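Local coordinates for protein alcohol dehydrogenase IV (PDB 3IV7) that probably works as an NAD-linked oxidoreductase of the iron-containing alcohol dehydrogenase family, with reduction of maleylacetate its likely activity, at residues 173-178 / 200-205; 192-197 / 226-231; 206-211 / 215-220. All coordinates share one frame; numbering follows the deposited sequence.

Contact 1. Residues 173-178 / 200-205; sequences NGLAHC and RALNQG
In the helical C-terminal part of this iron-containing alcohol dehydrogenase fold, helices 164-181 and 189-211 meet where L202 reaches onto the backbone at G174 and L175. The contact is small, 134 Å² counted over both sides, and made by van der Waals contact alone, with no hydrogen bond from one helix to the other. L202 does most of the work. Its CB points at helix 164-181, and one methyl, CD1, rests on the peptide linking the two residues, 3.7 Å from L175 N and 3.8 Å from G174 C. G174 has no side chain, which leaves this patch of backbone open to the methyl. L175 answers from beside it: with CG anti to the backbone N (chi1 -160°), the side chain swings across the gap and brings its CD1 to 4.1 Å from L202 CB. The two side chains run by one another, pointing opposite ways: L175 CD1 lies beside the base of L202, while L202 CD1 passes on to the backbone of 174-175. The nearest pair of CA atoms, those of L175 and L202, is 6.8 Å apart. Everything that touches here is buried. One turn further along helix 164-181, C178 touches A195 and I199 of helix 189-211 as well as A229 of helix 216-236, and H177 hydrogen-bonds to H242. L175 itself goes on to pack on L264 of helix 256-271 and on L295 and L298 of helix 291-301, so those two helices adjoin the leucine contact as well.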
loop_
_atom_site.group_PDB
_atom_site.type_symbol
_atom_site.label_atom_id
_atom_site.label_comp_id
_atom_site.label_asym_id
_atom_site.label_seq_id
_atom_site.Cartn_x
_atom_site.Cartn_y
_atom_site.Cartn_z
ATOM N N ASN A 173 9.373 18.758 0.767
ATOM C CA ASN A 173 9.771 17.886 -0.365
ATOM C C ASN A 173 8.873 16.632 -0.339
ATOM O O ASN A 173 8.253 16.254 -1.358
ATOM C CB ASN A 173 11.223 17.515 -0.188
ATOM C CG ASN A 173 11.798 16.656 -1.324
ATOM O OD1 ASN A 173 11.135 16.306 -2.324
ATOM N ND2 ASN A 173 13.022 16.274 -1.137
ATOM N N GLY A 174 8.730 16.057 0.850
ATOM C CA GLY A 174 7.872 14.893 1.057
ATOM C C GLY A 174 6.430 15.243 0.744
ATOM O O GLY A 174 5.742 14.489 0.078
ATOM N N LEU A 175 6.011 16.450 1.139
ATOM C CA LEU A 175 4.674 16.914 0.852
ATOM C C LEU A 175 4.421 17.050 -0.668
ATOM O O LEU A 175 3.323 16.750 -1.139
ATOM C CB LEU A 175 4.387 18.229 1.569
ATOM C CG LEU A 175 2.922 18.552 1.737
ATOM C CD1 LEU A 175 2.249 17.434 2.499
ATOM C CD2 LEU A 175 2.712 19.963 2.476
ATOM N N ALA A 176 5.448 17.475 -1.413
ATOM C CA ALA A 176 5.351 17.622 -2.831
ATOM C C ALA A 176 5.153 16.271 -3.492
ATOM O O ALA A 176 4.385 16.162 -4.442
ATOM C CB ALA A 176 6.585 18.289 -3.379
ATOM N N HIS A 177 5.844 15.245 -2.983
ATOM C CA HIS A 177 5.662 13.881 -3.486
ATOM C C HIS A 177 4.171 13.533 -3.394
ATOM O O HIS A 177 3.597 13.005 -4.336
ATOM C CB HIS A 177 6.500 12.854 -2.697
ATOM C CG HIS A 177 7.982 12.965 -2.909
ATOM N ND1 HIS A 177 8.537 13.431 -4.087
ATOM C CD2 HIS A 177 9.020 12.529 -2.152
ATOM C CE1 HIS A 177 9.857 13.361 -4.003
ATOM N NE2 HIS A 177 10.176 12.811 -2.844
ATOM N N CYS A 178 3.526 13.894 -2.285
ATOM C CA CYS A 178 2.108 13.603 -2.127
ATOM C C CYS A 178 1.276 14.386 -3.102
ATOM O O CYS A 178 0.467 13.834 -3.813
ATOM C CB CYS A 178 1.608 13.955 -0.723
ATOM S SG CYS A 178 2.367 13.107 0.596
ATOM N N ARG A 200 -1.657 14.194 5.499
ATOM C CA ARG A 200 -2.150 14.256 6.867
ATOM C C ARG A 200 -1.003 14.192 7.880
ATOM O O ARG A 200 -0.910 15.048 8.754
ATOM C CB ARG A 200 -3.134 13.111 7.149
ATOM C CG ARG A 200 -3.785 13.172 8.568
ATOM C CD ARG A 200 -4.376 11.815 9.003
ATOM N NE ARG A 200 -3.376 10.741 9.010
ATOM C CZ ARG A 200 -2.463 10.548 9.966
ATOM N NH1 ARG A 200 -2.375 11.380 11.005
ATOM N NH2 ARG A 200 -1.595 9.540 9.858
ATOM N N ALA A 201 -0.121 13.199 7.727
ATOM C CA ALA A 201 0.989 12.998 8.662
ATOM C C ALA A 201 1.989 14.143 8.660
ATOM O O ALA A 201 2.444 14.562 9.714
ATOM C CB ALA A 201 1.701 11.648 8.394
ATOM N N LEU A 202 2.350 14.636 7.484
ATOM C CA LEU A 202 3.296 15.733 7.390
ATOM C C LEU A 202 2.735 17.047 7.906
ATOM O O LEU A 202 3.439 17.820 8.561
ATOM C CB LEU A 202 3.818 15.885 5.975
ATOM C CG LEU A 202 4.812 14.799 5.604
ATOM C CD1 LEU A 202 4.870 14.569 4.111
ATOM C CD2 LEU A 202 6.208 15.097 6.199
ATOM N N ASN A 203 1.461 17.287 7.640
ATOM C CA ASN A 203 0.790 18.511 8.094
ATOM C C ASN A 203 0.693 18.561 9.615
ATOM O O ASN A 203 0.805 19.624 10.233
ATOM C CB ASN A 203 -0.606 18.581 7.473
ATOM C CG ASN A 203 -1.289 19.810 7.786
ATOM O OD1 ASN A 203 -0.827 20.905 7.415
ATOM N ND2 ASN A 203 -2.435 19.697 8.481
ATOM N N GLN A 204 0.533 17.400 10.211
ATOM C CA GLN A 204 0.478 17.261 11.668
ATOM C C GLN A 204 1.877 17.356 12.267
ATOM O O GLN A 204 2.096 18.075 13.241
ATOM C CB GLN A 204 -0.141 15.893 12.039
ATOM C CG GLN A 204 -1.649 15.809 11.841
ATOM C CD GLN A 204 -2.420 16.642 12.856
ATOM O OE1 GLN A 204 -2.160 16.581 14.080
ATOM N NE2 GLN A 204 -3.363 17.431 12.366
ATOM N N GLY A 205 2.833 16.682 11.618
ATOM C CA GLY A 205 4.197 16.532 12.153
ATOM C C GLY A 205 5.114 17.743 12.074
ATOM O O GLY A 205 5.770 18.100 13.065
#

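Contact 2. Residues 192-197 / 226-231; sequences AVLAAE and AYLAAV
A buried glutamate, E197, lies in a leucine-lined seam beside L228, with its carboxylate bonded to residues beyond the two segments. The bend of its chain at chi2 (73°) turns that group toward R200 and Y224: OE2 takes a hydrogen bond from Y224 and a salt bridge from R200. The hydrocarbon part of E197 is modelled too close to L228 CD1, so the details of that approach are doubtful. Next to this, the side chains of L194 and L228 lie roughly perpendicular and meet through their CD2 methyls, 4.1 Å apart. L228 CB also packs on the backbone, 3.8 Å from L194 O, and here the helices run close, with L194 CA and L228 CA at 5.6 Å. The elements involved are the two arms of an α-α hairpin, helices 189-211 and 216-236, whose short segments run roughly antiparallel, at 153°, with axes 7.6 Å apart. A turn further along helix 216-236, V231 adds its CG1, which touches L194 CD1 at 3.8 Å, so the two methyls of L194 are shared between two partners. No hydrogen bond joins the segments. Both helices also help form the dimer: V193 packs on E197 of the second subunit and Y227 on I190 of that subunit.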
loop_
_atom_site.group_PDB
_atom_site.type_symbol
_atom_site.label_atom_id
_atom_site.label_comp_id
_atom_site.label_asym_id
_atom_site.label_seq_id
_atom_site.Cartn_x
_atom_site.Cartn_y
_atom_site.Cartn_z
ATOM N N ALA A 192 -3.348 7.552 -4.596
ATOM C CA ALA A 192 -4.081 8.718 -4.127
ATOM C C ALA A 192 -4.323 8.638 -2.616
ATOM O O ALA A 192 -4.067 9.607 -1.892
ATOM C CB ALA A 192 -5.386 8.851 -4.852
ATOM N N VAL A 193 -4.835 7.502 -2.131
ATOM C CA VAL A 193 -5.142 7.408 -0.703
ATOM C C VAL A 193 -3.853 7.467 0.119
ATOM O O VAL A 193 -3.794 8.152 1.151
ATOM C CB VAL A 193 -5.988 6.189 -0.353
ATOM C CG1 VAL A 193 -5.167 4.946 -0.386
ATOM C CG2 VAL A 193 -6.639 6.397 1.036
ATOM N N LEU A 194 -2.782 6.873 -0.397
ATOM C CA LEU A 194 -1.486 6.946 0.295
ATOM C C LEU A 194 -0.961 8.393 0.320
ATOM O O LEU A 194 -0.470 8.835 1.324
ATOM C CB LEU A 194 -0.456 5.994 -0.335
ATOM C CG LEU A 194 -0.837 4.494 -0.234
ATOM C CD1 LEU A 194 0.190 3.612 -0.926
ATOM C CD2 LEU A 194 -1.014 4.069 1.239
ATOM N N ALA A 195 -1.074 9.115 -0.804
ATOM C CA ALA A 195 -0.621 10.491 -0.867
ATOM C C ALA A 195 -1.348 11.359 0.166
ATOM O O ALA A 195 -0.732 12.160 0.812
ATOM C CB ALA A 195 -0.808 11.062 -2.255
ATOM N N ALA A 196 -2.653 11.127 0.342
ATOM C CA ALA A 196 -3.477 11.901 1.285
ATOM C C ALA A 196 -3.091 11.570 2.738
ATOM O O ALA A 196 -3.120 12.432 3.588
ATOM C CB ALA A 196 -4.937 11.604 1.060
ATOM N N GLU A 197 -2.762 10.303 2.997
ATOM C CA GLU A 197 -2.277 9.892 4.304
ATOM C C GLU A 197 -0.936 10.546 4.573
ATOM O O GLU A 197 -0.653 10.933 5.696
ATOM C CB GLU A 197 -2.160 8.370 4.383
ATOM C CG GLU A 197 -1.504 7.828 5.659
ATOM C CD GLU A 197 -2.368 7.926 6.907
ATOM O OE1 GLU A 197 -3.458 8.562 6.866
ATOM O OE2 GLU A 197 -1.961 7.296 7.944
ATOM N N ALA A 226 6.623 10.956 5.239
ATOM C CA ALA A 226 7.587 10.896 4.189
ATOM C C ALA A 226 7.570 9.547 3.484
ATOM O O ALA A 226 7.743 9.479 2.286
ATOM C CB ALA A 226 9.001 11.185 4.762
ATOM N N TYR A 227 7.383 8.465 4.242
ATOM C CA TYR A 227 7.351 7.136 3.638
ATOM C C TYR A 227 6.155 6.989 2.709
ATOM O O TYR A 227 6.313 6.619 1.521
ATOM C CB TYR A 227 7.332 6.041 4.694
ATOM C CG TYR A 227 7.336 4.655 4.075
ATOM C CD1 TYR A 227 8.429 4.195 3.367
ATOM C CD2 TYR A 227 6.218 3.834 4.163
ATOM C CE1 TYR A 227 8.419 2.927 2.759
ATOM C CE2 TYR A 227 6.201 2.576 3.594
ATOM C CZ TYR A 227 7.298 2.116 2.905
ATOM O OH TYR A 227 7.241 0.873 2.308
ATOM N N LEU A 228 4.959 7.306 3.211
ATOM C CA LEU A 228 3.751 7.188 2.363
ATOM C C LEU A 228 3.760 8.139 1.167
ATOM O O LEU A 228 3.310 7.790 0.078
ATOM C CB LEU A 228 2.503 7.337 3.194
ATOM C CG LEU A 228 2.333 6.116 4.131
ATOM C CD1 LEU A 228 1.060 6.200 4.787
ATOM C CD2 LEU A 228 2.444 4.799 3.334
ATOM N N ALA A 229 4.313 9.323 1.351
ATOM C CA ALA A 229 4.451 10.262 0.240
ATOM C C ALA A 229 5.245 9.625 -0.904
ATOM O O ALA A 229 4.879 9.749 -2.069
ATOM C CB ALA A 229 5.146 11.529 0.717
ATOM N N ALA A 230 6.378 9.001 -0.545
ATOM C CA ALA A 230 7.294 8.421 -1.519
ATOM C C ALA A 230 6.733 7.161 -2.169
ATOM O O ALA A 230 6.873 6.969 -3.392
ATOM C CB ALA A 230 8.671 8.151 -0.864
ATOM N N VAL A 231 6.061 6.322 -1.376
ATOM C CA VAL A 231 5.396 5.140 -1.914
ATOM C C VAL A 231 4.316 5.547 -2.948
ATOM O O VAL A 231 4.184 4.922 -4.010
ATOM C CB VAL A 231 4.766 4.281 -0.803
ATOM C CG1 VAL A 231 3.886 3.163 -1.416
ATOM C CG2 VAL A 231 5.913 3.627 0.125
#

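Contact 3. Residues 206-211 / 215-220; sequences LPKIVA and SIEGRD
K208 and E217 bridge the two helices with a salt bridge, K208 NZ to E217 OE2. The modelled 2.5 Å is short, and its exact length is doubtful. The ammonium comes from above the carboxylate plane, 43° out of it, and it has a second acidic partner in E221, so two carboxylates share its charge. Next to this pair, G218 lets the backbones close up: K208 CB lies 3.9 Å from G218 CA, and the CA atoms of K208 and G218 are only 5.0 Å apart. This is the closed end of an α-α hairpin, where helix 189-211 turns back into helix 216-236 through a short loop, the segments meeting at 139°. S215 is the N-cap of the second helix. Its OG, placed anti to its own backbone N, accepts from G218 N at 2.9 Å with an N-H...O angle of 163°, so this first-turn amide is satisfied, and its CB rests against K208 O at 3.8 Å. On the inner side R219 bends at chi2 and runs athwart I209, whose CG2 sits over the centre of one guanidinium face, 3.5 Å from R219 CZ. R219 NE gives to P213 O, tying the arginine to the hairpin's own loop. NH2 bonds to L162 O and NH1 to the hydroxyl oxygens of S167 and Y122, and together these bonds fix the plane against I209.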
loop_
_atom_site.group_PDB
_atom_site.type_symbol
_atom_site.label_atom_id
_atom_site.label_comp_id
_atom_site.label_asym_id
_atom_site.label_seq_id
_atom_site.Cartn_x
_atom_site.Cartn_y
_atom_site.Cartn_z
ATOM N N LEU A 206 5.147 18.400 10.915
ATOM C CA LEU A 206 6.084 19.473 10.698
ATOM C C LEU A 206 5.921 20.633 11.683
ATOM O O LEU A 206 6.910 21.114 12.211
ATOM C CB LEU A 206 6.065 19.955 9.219
ATOM C CG LEU A 206 6.420 18.855 8.175
ATOM C CD1 LEU A 206 6.319 19.380 6.750
ATOM C CD2 LEU A 206 7.809 18.230 8.418
ATOM N N PRO A 207 4.671 21.046 11.986
ATOM C CA PRO A 207 4.569 22.137 12.940
ATOM C C PRO A 207 5.028 21.739 14.360
ATOM O O PRO A 207 5.430 22.608 15.134
ATOM C CB PRO A 207 3.065 22.464 12.958
ATOM C CG PRO A 207 2.537 21.923 11.649
ATOM C CD PRO A 207 3.390 20.771 11.302
ATOM N N LYS A 208 4.866 20.451 14.716
ATOM C CA LYS A 208 5.260 19.968 16.026
ATOM C C LYS A 208 6.811 19.967 16.150
ATOM O O LYS A 208 7.343 20.200 17.217
ATOM C CB LYS A 208 4.701 18.575 16.269
ATOM C CG LYS A 208 3.181 18.523 16.441
ATOM C CD LYS A 208 2.715 17.090 16.629
ATOM C CE LYS A 208 1.212 16.936 16.358
ATOM N NZ LYS A 208 0.828 15.563 16.442
ATOM N N ILE A 209 7.496 19.738 15.030
ATOM C CA ILE A 209 8.964 19.787 14.968
ATOM C C ILE A 209 9.472 21.229 15.122
ATOM O O ILE A 209 10.490 21.470 15.792
ATOM C CB ILE A 209 9.501 19.171 13.642
ATOM C CG1 ILE A 209 9.240 17.655 13.630
ATOM C CG2 ILE A 209 11.027 19.489 13.450
ATOM C CD1 ILE A 209 9.279 17.029 12.315
ATOM N N VAL A 210 8.748 22.188 14.545
ATOM C CA VAL A 210 9.127 23.625 14.674
ATOM C C VAL A 210 8.877 24.095 16.098
ATOM O O VAL A 210 9.695 24.776 16.678
ATOM C CB VAL A 210 8.338 24.513 13.683
ATOM C CG1 VAL A 210 8.581 25.995 13.983
ATOM C CG2 VAL A 210 8.717 24.142 12.204
ATOM N N ALA A 211 7.749 23.673 16.664
ATOM C CA ALA A 211 7.427 23.940 18.046
ATOM C C ALA A 211 8.442 23.290 19.037
ATOM O O ALA A 211 8.723 23.857 20.110
ATOM C CB ALA A 211 5.955 23.463 18.365
ATOM N N SER A 215 10.464 16.741 19.359
ATOM C CA SER A 215 9.134 16.103 19.547
ATOM C C SER A 215 9.150 14.705 18.928
ATOM O O SER A 215 9.312 14.549 17.698
ATOM C CB SER A 215 8.057 16.916 18.883
ATOM O OG SER A 215 6.821 16.206 18.878
ATOM N N ILE A 216 9.063 13.679 19.759
ATOM C CA ILE A 216 9.037 12.315 19.223
ATOM C C ILE A 216 7.759 12.163 18.379
ATOM O O ILE A 216 7.809 11.682 17.249
ATOM C CB ILE A 216 9.125 11.219 20.337
ATOM C CG1 ILE A 216 10.498 11.307 21.038
ATOM C CG2 ILE A 216 8.905 9.754 19.686
ATOM C CD1 ILE A 216 10.660 10.367 22.234
ATOM N N GLU A 217 6.639 12.661 18.891
ATOM C CA GLU A 217 5.379 12.573 18.143
ATOM C C GLU A 217 5.526 13.207 16.750
ATOM O O GLU A 217 5.237 12.571 15.731
ATOM C CB GLU A 217 4.248 13.246 18.911
ATOM C CG GLU A 217 2.875 13.056 18.250
ATOM C CD GLU A 217 1.764 13.712 19.051
ATOM O OE1 GLU A 217 1.928 13.865 20.247
ATOM O OE2 GLU A 217 0.745 14.086 18.465
ATOM N N GLY A 218 6.051 14.425 16.699
ATOM C CA GLY A 218 6.205 15.133 15.417
ATOM C C GLY A 218 7.210 14.500 14.495
ATOM O O GLY A 218 6.970 14.364 13.268
ATOM N N ARG A 219 8.346 14.097 15.054
ATOM C CA ARG A 219 9.365 13.444 14.261
ATOM C C ARG A 219 8.891 12.105 13.675
ATOM O O ARG A 219 9.284 11.729 12.544
ATOM C CB ARG A 219 10.623 13.255 15.068
ATOM C CG ARG A 219 11.359 14.579 15.424
ATOM C CD ARG A 219 11.949 15.206 14.244
ATOM N NE ARG A 219 12.842 16.298 14.581
ATOM C CZ ARG A 219 13.527 17.014 13.695
ATOM N NH1 ARG A 219 13.412 16.776 12.369
ATOM N NH2 ARG A 219 14.317 18.008 14.124
ATOM N N ASP A 220 8.086 11.379 14.426
ATOM C CA ASP A 220 7.553 10.101 13.933
ATOM C C ASP A 220 6.557 10.372 12.822
ATOM O O ASP A 220 6.622 9.751 11.773
ATOM C CB ASP A 220 6.872 9.295 15.055
ATOM C CG ASP A 220 7.871 8.587 15.975
ATOM O OD1 ASP A 220 8.990 8.279 15.519
ATOM O OD2 ASP A 220 7.479 8.255 17.109
#

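Overall arrangement
Helix 189-211 takes part in all three contacts, which come along it in the order contact 2, contact 1, contact 3. Contacts 2 and 3 join it to helix 216-236, near the far end and at the turn of one hairpin, with centres about 18 Å apart; contact 1 sets it against helix 164-181. Contacts 1 and 2 are buried and touch through A229; neither has a hydrogen bond between its segments, though contact 2 also buries a glutamate whose partners lie outside them. Contact 3 is only partly buried and adds charge: a salt bridge on the outer side and, on the inner, a buried arginine with an acceptor for each of its nitrogens. Contacts 2 and 3 reach the second subunit, whereas contact 1 lies within its own chain.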